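Local coordinates for protein citrinin polyketide synthase (Monascus purpureus, PDB 5MPT) that builds the carbon skeleton of the mycotoxin citrinin as a non-reducing polyketide synthase, represented here by its C-methyltransferase domain, which methylates the growing chain, at residues K223-L228 with K255-M260; N42-R47 with H130-H135; A16-F21 with I379-E384. All coordinates share one frame; numbering follows the deposited sequence. Where two conformers were deposited one is given.

Contacts 1 and 3 belong to the Rossmann-like methyltransferase fold and meet its seven-stranded mixed sheet, whereas contact 2 joins helix 40-62 to the end of helix 121-131 and the turn after it, in the helical part that precedes the fold in sequence. In contact 1, helix 221-231 is met by the loop entering the outermost strand 260-264; in contact 3, the early helix 14-26 packs on strand 375-381, next to the other outermost strand. Their centres are 23 Å apart, and the centre of contact 2 lies 32 Å from that of contact 1 and 35 Å from that of contact 3. Along the chain contact 2 closes before contact 1 opens, and both are nested within contact 3, which brings the two ends of the chain together on the catalytic fold.

Contact 1 of 3, residues K223-L228 with K255-M260; sequences KMLPLL and KKYPFM
Leu225 and Tyr257 bring the backbones closest, their CA atoms 7.3 Å apart, where helix 223-228 runs past the irregular segment 255-260 and its type I beta turn from Tyr257 to Met260. No hydrogen bond crosses the gap, and Leu225 carries most of the contact by touching three residues of the turn. Its CB sits 3.7 Å from the centroid of the Tyr257 ring and 7° off the ring normal, a CH-pi contact almost centred on the face, while Lys256 CD covers the opposite face toward the rim. Farther along the same leucine, CD2 lies 3.7 Å from Tyr257 CD2, and in the conformer given CG comes equally near the sulfur, SD, of Met260. In that conformer the bend at chi2 (-62°) helps to bring SD to the leucine, and a further bend at chi3 sets CE near the leucine methyls. At the phenolic end of Tyr257, OH lies 3.4 Å from Pro226 CG.

Phe259, two residues on, meets the helix with its ring edge, CZ lying 3.5 Å from Leu225 O. Leu228 CB also comes near this atom, 4.0 Å from Phe259 CZ. Over one face of the Phe259 ring, toward its rim, lies the CB methylene of Tyr257.

Behind the helix, Met224 packs on Ala190 and Leu194 of helix 181-198. Phe259 pairs by backbone hydrogen bonding with Tyr237 of strand 235-241, and Leu228 and Met260 both touch that tyrosine, so the contact lies where the chain enters strand 260-264, an outermost strand of the mixed seven-stranded Rossmann-like sheet.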
loop_
_atom_site.group_PDB
_atom_site.type_symbol
_atom_site.label_atom_id
_atom_site.label_comp_id
_atom_site.label_asym_id
_atom_site.label_seq_id
_atom_site.Cartn_x
_atom_site.Cartn_y
_atom_site.Cartn_z
ATOM N N LYS A 223 14.468 -3.150 5.355
ATOM C CA LYS A 223 15.254 -3.922 4.407
ATOM C C LYS A 223 16.332 -3.107 3.704
ATOM O O LYS A 223 17.399 -3.652 3.388
ATOM C CB LYS A 223 14.333 -4.538 3.358
ATOM C CG LYS A 223 13.261 -5.465 3.947
ATOM C CD LYS A 223 13.830 -6.555 4.848
ATOM C CE LYS A 223 14.617 -7.554 4.052
ATOM N NZ LYS A 223 13.711 -8.292 3.122
ATOM N N MET A 224 16.083 -1.824 3.435
ATOM C CA MET A 224 17.034 -1.045 2.652
ATOM C C MET A 224 18.315 -0.785 3.434
ATOM O O MET A 224 19.414 -0.787 2.860
ATOM C CB MET A 224 16.388 0.265 2.226
ATOM C CG MET A 224 15.218 0.094 1.277
ATOM S SD MET A 224 15.714 -0.711 -0.246
ATOM C CE MET A 224 14.325 -1.735 -0.679
ATOM N N LEU A 225 18.198 -0.557 4.740
ATOM C CA LEU A 225 19.362 -0.129 5.515
ATOM C C LEU A 225 20.386 -1.242 5.635
ATOM O O LEU A 225 21.566 -0.994 5.333
ATOM C CB LEU A 225 18.914 0.381 6.889
ATOM C CG LEU A 225 18.366 1.810 6.983
ATOM C CD1 LEU A 225 17.548 2.189 5.754
ATOM C CD2 LEU A 225 17.544 1.985 8.241
ATOM N N PRO A 226 20.030 -2.458 6.076
ATOM C CA PRO A 226 20.999 -3.566 6.045
ATOM C C PRO A 226 21.541 -3.821 4.662
ATOM O O PRO A 226 22.723 -4.170 4.511
ATOM C CB PRO A 226 20.184 -4.760 6.556
ATOM C CG PRO A 226 19.080 -4.174 7.313
ATOM C CD PRO A 226 18.746 -2.878 6.663
ATOM N N LEU A 227 20.697 -3.678 3.638
ATOM C CA LEU A 227 21.180 -3.823 2.267
ATOM C C LEU A 227 22.300 -2.829 1.966
ATOM O O LEU A 227 23.347 -3.207 1.439
ATOM C CB LEU A 227 20.028 -3.652 1.278
ATOM C CG LEU A 227 20.479 -3.692 -0.191
ATOM C CD1 LEU A 227 21.013 -5.077 -0.551
ATOM C CD2 LEU A 227 19.381 -3.287 -1.150
ATOM N N LEU A 228 22.083 -1.546 2.259
ATOM C CA LEU A 228 23.111 -0.549 1.958
ATOM C C LEU A 228 24.341 -0.737 2.843
ATOM O O LEU A 228 25.469 -0.476 2.417
ATOM C CB LEU A 228 22.528 0.849 2.130
ATOM C CG LEU A 228 21.389 1.170 1.158
ATOM C CD1 LEU A 228 20.565 2.342 1.628
ATOM C CD2 LEU A 228 21.979 1.455 -0.202
ATOM N N LYS A 255 19.082 4.221 14.442
ATOM C CA LYS A 255 20.295 4.959 14.788
ATOM C C LYS A 255 21.545 4.167 14.439
ATOM O O LYS A 255 22.564 4.746 14.049
ATOM C CB LYS A 255 20.288 5.292 16.278
ATOM C CG LYS A 255 21.438 6.167 16.719
ATOM C CD LYS A 255 21.506 6.260 18.232
ATOM C CE LYS A 255 22.690 7.102 18.677
ATOM N NZ LYS A 255 22.614 8.491 18.151
ATOM N N LYS A 256 21.492 2.846 14.600
ATOM C CA LYS A 256 22.584 1.938 14.267
ATOM C C LYS A 256 23.339 2.374 13.022
ATOM O O LYS A 256 24.564 2.240 12.954
ATOM C CB LYS A 256 22.033 0.522 14.059
ATOM C CG LYS A 256 23.034 -0.493 13.532
ATOM C CD LYS A 256 22.380 -1.843 13.296
ATOM C CE LYS A 256 23.401 -2.892 12.862
ATOM N NZ LYS A 256 22.806 -4.256 12.724
ATOM N N TYR A 257 22.621 2.883 12.029
ATOM C CA TYR A 257 23.216 3.122 10.726
ATOM C C TYR A 257 23.690 4.570 10.633
ATOM O O TYR A 257 22.884 5.489 10.836
ATOM C CB TYR A 257 22.213 2.802 9.630
ATOM C CG TYR A 257 21.633 1.406 9.736
ATOM C CD1 TYR A 257 22.267 0.319 9.146
ATOM C CD2 TYR A 257 20.460 1.175 10.428
ATOM C CE1 TYR A 257 21.752 -0.947 9.239
ATOM C CE2 TYR A 257 19.929 -0.109 10.523
ATOM C CZ TYR A 257 20.581 -1.161 9.928
ATOM O OH TYR A 257 20.070 -2.445 10.013
ATOM N N PRO A 258 24.973 4.821 10.353
ATOM C CA PRO A 258 25.484 6.196 10.400
ATOM C C PRO A 258 25.216 6.999 9.141
ATOM O O PRO A 258 25.467 8.214 9.137
ATOM C CB PRO A 258 26.985 5.984 10.590
ATOM C CG PRO A 258 27.259 4.755 9.778
ATOM C CD PRO A 258 26.026 3.874 9.935
ATOM N N PHE A 259 24.734 6.357 8.078
ATOM C CA PHE A 259 24.430 7.023 6.824
ATOM C C PHE A 259 23.001 7.569 6.784
ATOM O O PHE A 259 22.505 7.898 5.702
ATOM C CB PHE A 259 24.666 6.066 5.646
ATOM C CG PHE A 259 23.894 4.748 5.735
ATOM C CD1 PHE A 259 22.527 4.706 5.495
ATOM C CD2 PHE A 259 24.546 3.566 6.039
ATOM C CE1 PHE A 259 21.822 3.519 5.570
ATOM C CE2 PHE A 259 23.848 2.367 6.111
ATOM C CZ PHE A 259 22.480 2.345 5.880
ATOM N N MET A 260 22.342 7.699 7.929
ATOM C CA MET A 260 20.925 8.035 7.964
ATOM C C MET A 260 20.709 9.505 8.286
ATOM O O MET A 260 21.394 10.081 9.136
ATOM C CB MET A 260 20.186 7.183 8.997
ATOM C CG MET A 260 20.115 5.722 8.635
ATOM S SD MET A 260 19.218 5.373 7.104
ATOM C CE MET A 260 17.585 5.953 7.556
#

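Contact 2 of 3, residues N42-R47 with H130-H135; sequences NEVMPR and HDEPLH. With EDO (1,2-ethanediol), chain C.
Arg47 meets Asp131 in a salt bridge gripped by two nitrogens on one oxygen: NH1 and NH2 each stand 2.9 Å from Asp131 OD2, with bent N-H...O angles a little over 140°. OD2 lies near the guanidinium plane, but the carboxylate is turned 57° from that plane; OD2 offers NH1 its anti lone pair, while NH2 meets it tilted out of the carboxylate plane. A bend at chi3 (71°) in the otherwise extended arginine chain turns its end toward the carboxylate. The other oxygen, Asp131 OD1, accepts from His130 ND1 at 3.2 Å, so both oxygens have a partner.

Next to the bridge, Val44 CG2 packs 3.9 Å from Glu132 CD, and the same methyl also comes near His135 CD2. Glu132, folded at chi2, is hydrogen-bonded to two waters and a 1,2-ethanediol. One water links its OE2 to Arg47 NH1, and another links OE2 to Glu43 OE1, a bridge that probably eases the closeness of two like charges. Glu132 OE1 accepts from O2 of the diol at 2.9 Å; that O2 in turn accepts from His135 NE2 at 3.0 Å. The diol, probably from the crystallisation liquor, is also bonded to Thr39.

Farther out, Tyr40 meets the His135 ring edge-to-face, and Arg47 also rests on Glu127 and Leu128. The contact thus joins an early turn of helix 40-62, in the helix-turn-helix family region, to the end of helix 121-131 and the turn after it.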
loop_
_atom_site.group_PDB
_atom_site.type_symbol
_atom_site.label_atom_id
_atom_site.label_comp_id
_atom_site.label_asym_id
_atom_site.label_seq_id
_atom_site.Cartn_x
_atom_site.Cartn_y
_atom_site.Cartn_z
ATOM N N ASN A 42 -5.719 -16.800 -5.503
ATOM C CA ASN A 42 -6.716 -17.850 -5.670
ATOM C C ASN A 42 -7.072 -18.581 -4.392
ATOM O O ASN A 42 -8.150 -19.172 -4.327
ATOM C CB ASN A 42 -6.220 -18.860 -6.708
ATOM C CG ASN A 42 -6.242 -18.289 -8.110
ATOM O OD1 ASN A 42 -7.166 -17.570 -8.485
ATOM N ND2 ASN A 42 -5.222 -18.605 -8.895
ATOM N N GLU A 43 -6.200 -18.589 -3.382
ATOM C CA GLU A 43 -6.482 -19.391 -2.190
ATOM C C GLU A 43 -6.607 -18.605 -0.888
ATOM O O GLU A 43 -7.339 -19.036 -0.005
ATOM C CB GLU A 43 -5.403 -20.468 -2.003
ATOM C CG GLU A 43 -5.359 -21.512 -3.106
ATOM C CD GLU A 43 -4.361 -22.635 -2.805
ATOM O OE1 GLU A 43 -4.060 -22.883 -1.608
ATOM O OE2 GLU A 43 -3.872 -23.262 -3.771
ATOM N N VAL A 44 -5.923 -17.484 -0.730
ATOM C CA VAL A 44 -5.939 -16.731 0.512
ATOM C C VAL A 44 -6.976 -15.636 0.453
ATOM O O VAL A 44 -7.825 -15.537 1.341
ATOM C CB VAL A 44 -4.529 -16.170 0.824
ATOM C CG1 VAL A 44 -4.477 -15.656 2.230
ATOM C CG2 VAL A 44 -3.496 -17.263 0.695
ATOM N N MET A 45 -6.981 -14.875 -0.640
ATOM C CA MET A 45 -7.874 -13.721 -0.735
ATOM C C MET A 45 -9.353 -14.084 -0.681
ATOM O O MET A 45 -10.110 -13.318 -0.070
ATOM C CB MET A 45 -7.572 -12.910 -2.006
ATOM C CG MET A 45 -6.391 -11.983 -1.861
ATOM S SD MET A 45 -5.936 -11.078 -3.389
ATOM C CE MET A 45 -7.607 -10.475 -3.814
ATOM N N PRO A 46 -9.837 -15.170 -1.286
ATOM C CA PRO A 46 -11.254 -15.513 -1.088
ATOM C C PRO A 46 -11.585 -15.736 0.368
ATOM O O PRO A 46 -12.705 -15.423 0.797
ATOM C CB PRO A 46 -11.429 -16.772 -1.946
ATOM C CG PRO A 46 -10.357 -16.606 -3.028
ATOM C CD PRO A 46 -9.193 -16.010 -2.309
ATOM N N ARG A 47 -10.610 -16.175 1.166
ATOM C CA ARG A 47 -10.899 -16.444 2.567
ATOM C C ARG A 47 -10.924 -15.145 3.355
ATOM O O ARG A 47 -11.781 -14.954 4.222
ATOM C CB ARG A 47 -9.884 -17.415 3.166
ATOM C CG ARG A 47 -9.934 -18.770 2.502
ATOM C CD ARG A 47 -8.915 -19.741 3.081
ATOM N NE ARG A 47 -9.283 -20.168 4.418
ATOM C CZ ARG A 47 -8.611 -21.064 5.136
ATOM N NH1 ARG A 47 -7.512 -21.635 4.645
ATOM N NH2 ARG A 47 -9.060 -21.399 6.349
ATOM N N HIS A 130 -4.487 -20.408 11.340
ATOM C CA HIS A 130 -3.804 -21.690 11.410
ATOM C C HIS A 130 -3.377 -22.155 10.023
ATOM O O HIS A 130 -2.269 -22.683 9.849
ATOM C CB HIS A 130 -4.725 -22.703 12.097
ATOM C CG HIS A 130 -4.203 -24.103 12.066
ATOM N ND1 HIS A 130 -4.408 -24.941 10.993
ATOM C CD2 HIS A 130 -3.477 -24.807 12.965
ATOM C CE1 HIS A 130 -3.818 -26.101 11.228
ATOM N NE2 HIS A 130 -3.244 -26.045 12.417
ATOM N N ASP A 131 -4.211 -21.907 9.008
ATOM C CA ASP A 131 -3.928 -22.418 7.664
ATOM C C ASP A 131 -2.918 -21.583 6.888
ATOM O O ASP A 131 -2.231 -22.117 6.004
ATOM C CB ASP A 131 -5.219 -22.465 6.861
ATOM C CG ASP A 131 -6.149 -23.560 7.326
ATOM O OD1 ASP A 131 -5.743 -24.379 8.181
ATOM O OD2 ASP A 131 -7.276 -23.585 6.812
ATOM N N GLU A 132 -2.875 -20.285 7.152
ATOM C CA GLU A 132 -2.079 -19.336 6.381
ATOM C C GLU A 132 -1.313 -18.418 7.317
ATOM O O GLU A 132 -1.460 -17.188 7.267
ATOM C CB GLU A 132 -2.973 -18.557 5.427
ATOM C CG GLU A 132 -3.609 -19.418 4.370
ATOM C CD GLU A 132 -2.622 -19.938 3.360
ATOM O OE1 GLU A 132 -1.457 -19.461 3.349
ATOM O OE2 GLU A 132 -3.015 -20.821 2.568
ATOM N N PRO A 133 -0.431 -18.984 8.149
ATOM C CA PRO A 133 0.252 -18.160 9.165
ATOM C C PRO A 133 1.140 -17.056 8.598
ATOM O O PRO A 133 1.380 -16.062 9.287
ATOM C CB PRO A 133 1.068 -19.190 9.958
ATOM C CG PRO A 133 1.277 -20.342 8.992
ATOM C CD PRO A 133 0.012 -20.403 8.185
ATOM N N LEU A 134 1.682 -17.209 7.393
ATOM C CA LEU A 134 2.536 -16.156 6.873
ATOM C C LEU A 134 1.742 -14.899 6.563
ATOM O O LEU A 134 2.318 -13.806 6.546
ATOM C CB LEU A 134 3.260 -16.623 5.619
ATOM C CG LEU A 134 4.109 -17.869 5.807
ATOM C CD1 LEU A 134 4.695 -18.205 4.482
ATOM C CD2 LEU A 134 5.210 -17.633 6.823
ATOM N N HIS A 135 0.430 -15.035 6.339
ATOM C CA HIS A 135 -0.428 -13.904 6.014
ATOM C C HIS A 135 -1.274 -13.505 7.197
ATOM O O HIS A 135 -2.297 -12.839 7.023
ATOM C CB HIS A 135 -1.301 -14.241 4.799
ATOM C CG HIS A 135 -0.548 -14.933 3.712
ATOM N ND1 HIS A 135 0.370 -14.266 2.934
ATOM C CD2 HIS A 135 -0.518 -16.230 3.316
ATOM C CE1 HIS A 135 0.924 -15.116 2.085
ATOM N NE2 HIS A 135 0.407 -16.322 2.304
HETATM C C1 EDO C . 2.220 -20.190 0.451
HETATM O O1 EDO C . 1.420 -20.684 -0.623
HETATM C C2 EDO C . 1.310 -19.743 1.584
HETATM O O2 EDO C . 0.170 -19.065 1.030
HETATM O O HOH W 1 -2.378 -21.374 -0.001
HETATM O O HOH W 2 -5.768 -21.076 2.417
#

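Contact 3 of 3, residues A16-F21 with I379-E384; sequences AILDAF and IALASE
This is an apolar helix-on-sheet contact: helix 14-26, near the start of the chain, lies over strand 375-381, the last strand in sequence and second from the edge of the methyltransferase sheet. The axes of helix 16-21 and strand 379-381 run nearly antiparallel, at 165°, and approach to 10.8 Å, a spacing common for a helix packed on a sheet. The CA pairs confirm the opposed direction, Ile17 lying opposite Leu381 and Phe21 opposite Ile379. No hydrogen bond crosses between the segments.

Ile379 supplies the largest share of the strand's surface and uses both of its branches. Its CG2 methyl sits 3.6 Å from the centroid of the Phe21 ring and only 1° off the ring normal, a CH-pi contact centred so well that the methyl is about equally far from all six ring carbons. The other branch runs CG1 opposite the backbone N (chi1 -169°) and carries CD1 to Ile17 CG2 at 3.4 Å, closer than usual for two carbons and a sign of tight packing. Ile17 CG2 also meets Leu381 CD1 at 4.1 Å, so this one methyl bridges both strand residues. At the margin, Leu18 reaches in with its end, CD2 coming to 4.2 Å from Leu381 CD2.

Around this core, Phe310 of the adjacent strand 309-316 touches Ile17, Ile379 and Leu381, and Phe193 of helix 181-198 adds to the cover of Ile379. The strand is paired by backbone bonds on both sides, as Ile379 bonds with Asp363 and Ala380 with Leu311. The Ile379 side chain is about 11 Å from that of the active-site Glu315.

With four of the five touching residues buried and no polar group meeting another, the contact across these segments is wholly apolar, consistent with close fit and exclusion of water.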
loop_
_atom_site.group_PDB
_atom_site.type_symbol
_atom_site.label_atom_id
_atom_site.label_comp_id
_atom_site.label_asym_id
_atom_site.label_seq_id
_atom_site.Cartn_x
_atom_site.Cartn_y
_atom_site.Cartn_z
ATOM N N ALA A 16 22.643 1.638 -16.075
ATOM C CA ALA A 16 22.612 0.937 -14.802
ATOM C C ALA A 16 21.186 0.806 -14.301
ATOM O O ALA A 16 20.787 -0.252 -13.796
ATOM C CB ALA A 16 23.451 1.675 -13.770
ATOM N N ILE A 17 20.413 1.873 -14.433
ATOM C CA ILE A 17 19.025 1.824 -13.997
ATOM C C ILE A 17 18.237 0.850 -14.855
ATOM O O ILE A 17 17.513 -0.017 -14.348
ATOM C CB ILE A 17 18.399 3.220 -14.055
ATOM C CG1 ILE A 17 19.187 4.229 -13.213
ATOM C CG2 ILE A 17 16.946 3.107 -13.538
ATOM C CD1 ILE A 17 18.806 5.689 -13.508
ATOM N N LEU A 18 18.303 1.034 -16.170
ATOM C CA LEU A 18 17.465 0.257 -17.072
ATOM C C LEU A 18 17.848 -1.217 -17.076
ATOM O O LEU A 18 16.972 -2.089 -17.169
ATOM C CB LEU A 18 17.547 0.833 -18.480
ATOM C CG LEU A 18 17.040 2.258 -18.627
ATOM C CD1 LEU A 18 17.450 2.680 -20.016
ATOM C CD2 LEU A 18 15.583 2.363 -18.474
ATOM N N ASP A 19 19.148 -1.527 -17.003
ATOM C CA ASP A 19 19.547 -2.920 -16.974
ATOM C C ASP A 19 19.169 -3.580 -15.657
ATOM O O ASP A 19 18.687 -4.717 -15.648
ATOM C CB ASP A 19 21.053 -3.038 -17.243
ATOM C CG ASP A 19 21.439 -2.566 -18.645
ATOM O OD1 ASP A 19 20.541 -2.428 -19.505
ATOM O OD2 ASP A 19 22.655 -2.383 -18.903
ATOM N N ALA A 20 19.381 -2.896 -14.536
ATOM C CA ALA A 20 18.942 -3.450 -13.262
ATOM C C ALA A 20 17.430 -3.636 -13.224
ATOM O O ALA A 20 16.936 -4.654 -12.719
ATOM C CB ALA A 20 19.397 -2.587 -12.092
ATOM N N PHE A 21 16.664 -2.654 -13.710
ATOM C CA PHE A 21 15.216 -2.804 -13.631
ATOM C C PHE A 21 14.737 -3.955 -14.497
ATOM O O PHE A 21 13.841 -4.711 -14.093
ATOM C CB PHE A 21 14.506 -1.535 -14.049
ATOM C CG PHE A 21 13.033 -1.562 -13.674
ATOM C CD1 PHE A 21 12.656 -1.464 -12.356
ATOM C CD2 PHE A 21 12.058 -1.805 -14.626
ATOM C CE1 PHE A 21 11.317 -1.552 -11.982
ATOM C CE2 PHE A 21 10.704 -1.896 -14.261
ATOM C CZ PHE A 21 10.342 -1.755 -12.936
ATOM N N ILE A 379 8.859 2.328 -11.900
ATOM C CA ILE A 379 10.034 3.190 -11.956
ATOM C C ILE A 379 9.772 4.312 -12.943
ATOM O O ILE A 379 9.144 4.103 -13.996
ATOM C CB ILE A 379 11.303 2.375 -12.318
ATOM C CG1 ILE A 379 12.540 3.242 -12.109
ATOM C CG2 ILE A 379 11.260 1.846 -13.775
ATOM C CD1 ILE A 379 13.847 2.430 -12.188
ATOM N N ALA A 380 10.261 5.512 -12.605
ATOM C CA ALA A 380 10.047 6.711 -13.408
ATOM C C ALA A 380 11.328 7.541 -13.392
ATOM O O ALA A 380 11.762 8.016 -12.337
ATOM C CB ALA A 380 8.853 7.496 -12.887
ATOM N N LEU A 381 11.951 7.654 -14.547
ATOM C CA LEU A 381 13.201 8.384 -14.675
ATOM C C LEU A 381 12.927 9.870 -14.851
ATOM O O LEU A 381 12.018 10.275 -15.591
ATOM C CB LEU A 381 14.004 7.853 -15.858
ATOM C CG LEU A 381 14.818 6.577 -15.631
ATOM C CD1 LEU A 381 13.989 5.429 -15.185
ATOM C CD2 LEU A 381 15.578 6.229 -16.916
ATOM N N ALA A 382 13.722 10.682 -14.158
ATOM C CA ALA A 382 13.533 12.133 -14.240
ATOM C C ALA A 382 13.725 12.674 -15.650
ATOM O O ALA A 382 13.062 13.654 -16.015
ATOM C CB ALA A 382 14.485 12.860 -13.304
ATOM N N SER A 383 14.662 12.104 -16.426
ATOM C CA SER A 383 14.971 12.513 -17.789
ATOM C C SER A 383 14.776 11.357 -18.770
ATOM O O SER A 383 14.790 10.180 -18.393
ATOM C CB SER A 383 16.422 12.994 -17.897
ATOM O OG SER A 383 16.756 13.899 -16.862
ATOM N N GLU A 384 14.639 11.713 -20.080
ATOM C CA GLU A 384 14.379 10.742 -21.150
ATOM C C GLU A 384 15.691 10.149 -21.671
ATOM O O GLU A 384 16.586 10.903 -22.072
ATOM C CB GLU A 384 13.625 11.402 -22.298
ATOM C CG GLU A 384 13.322 10.491 -23.476
ATOM C CD GLU A 384 12.694 11.241 -24.636
ATOM O OE1 GLU A 384 12.736 12.489 -24.625
ATOM O OE2 GLU A 384 12.165 10.585 -25.559
#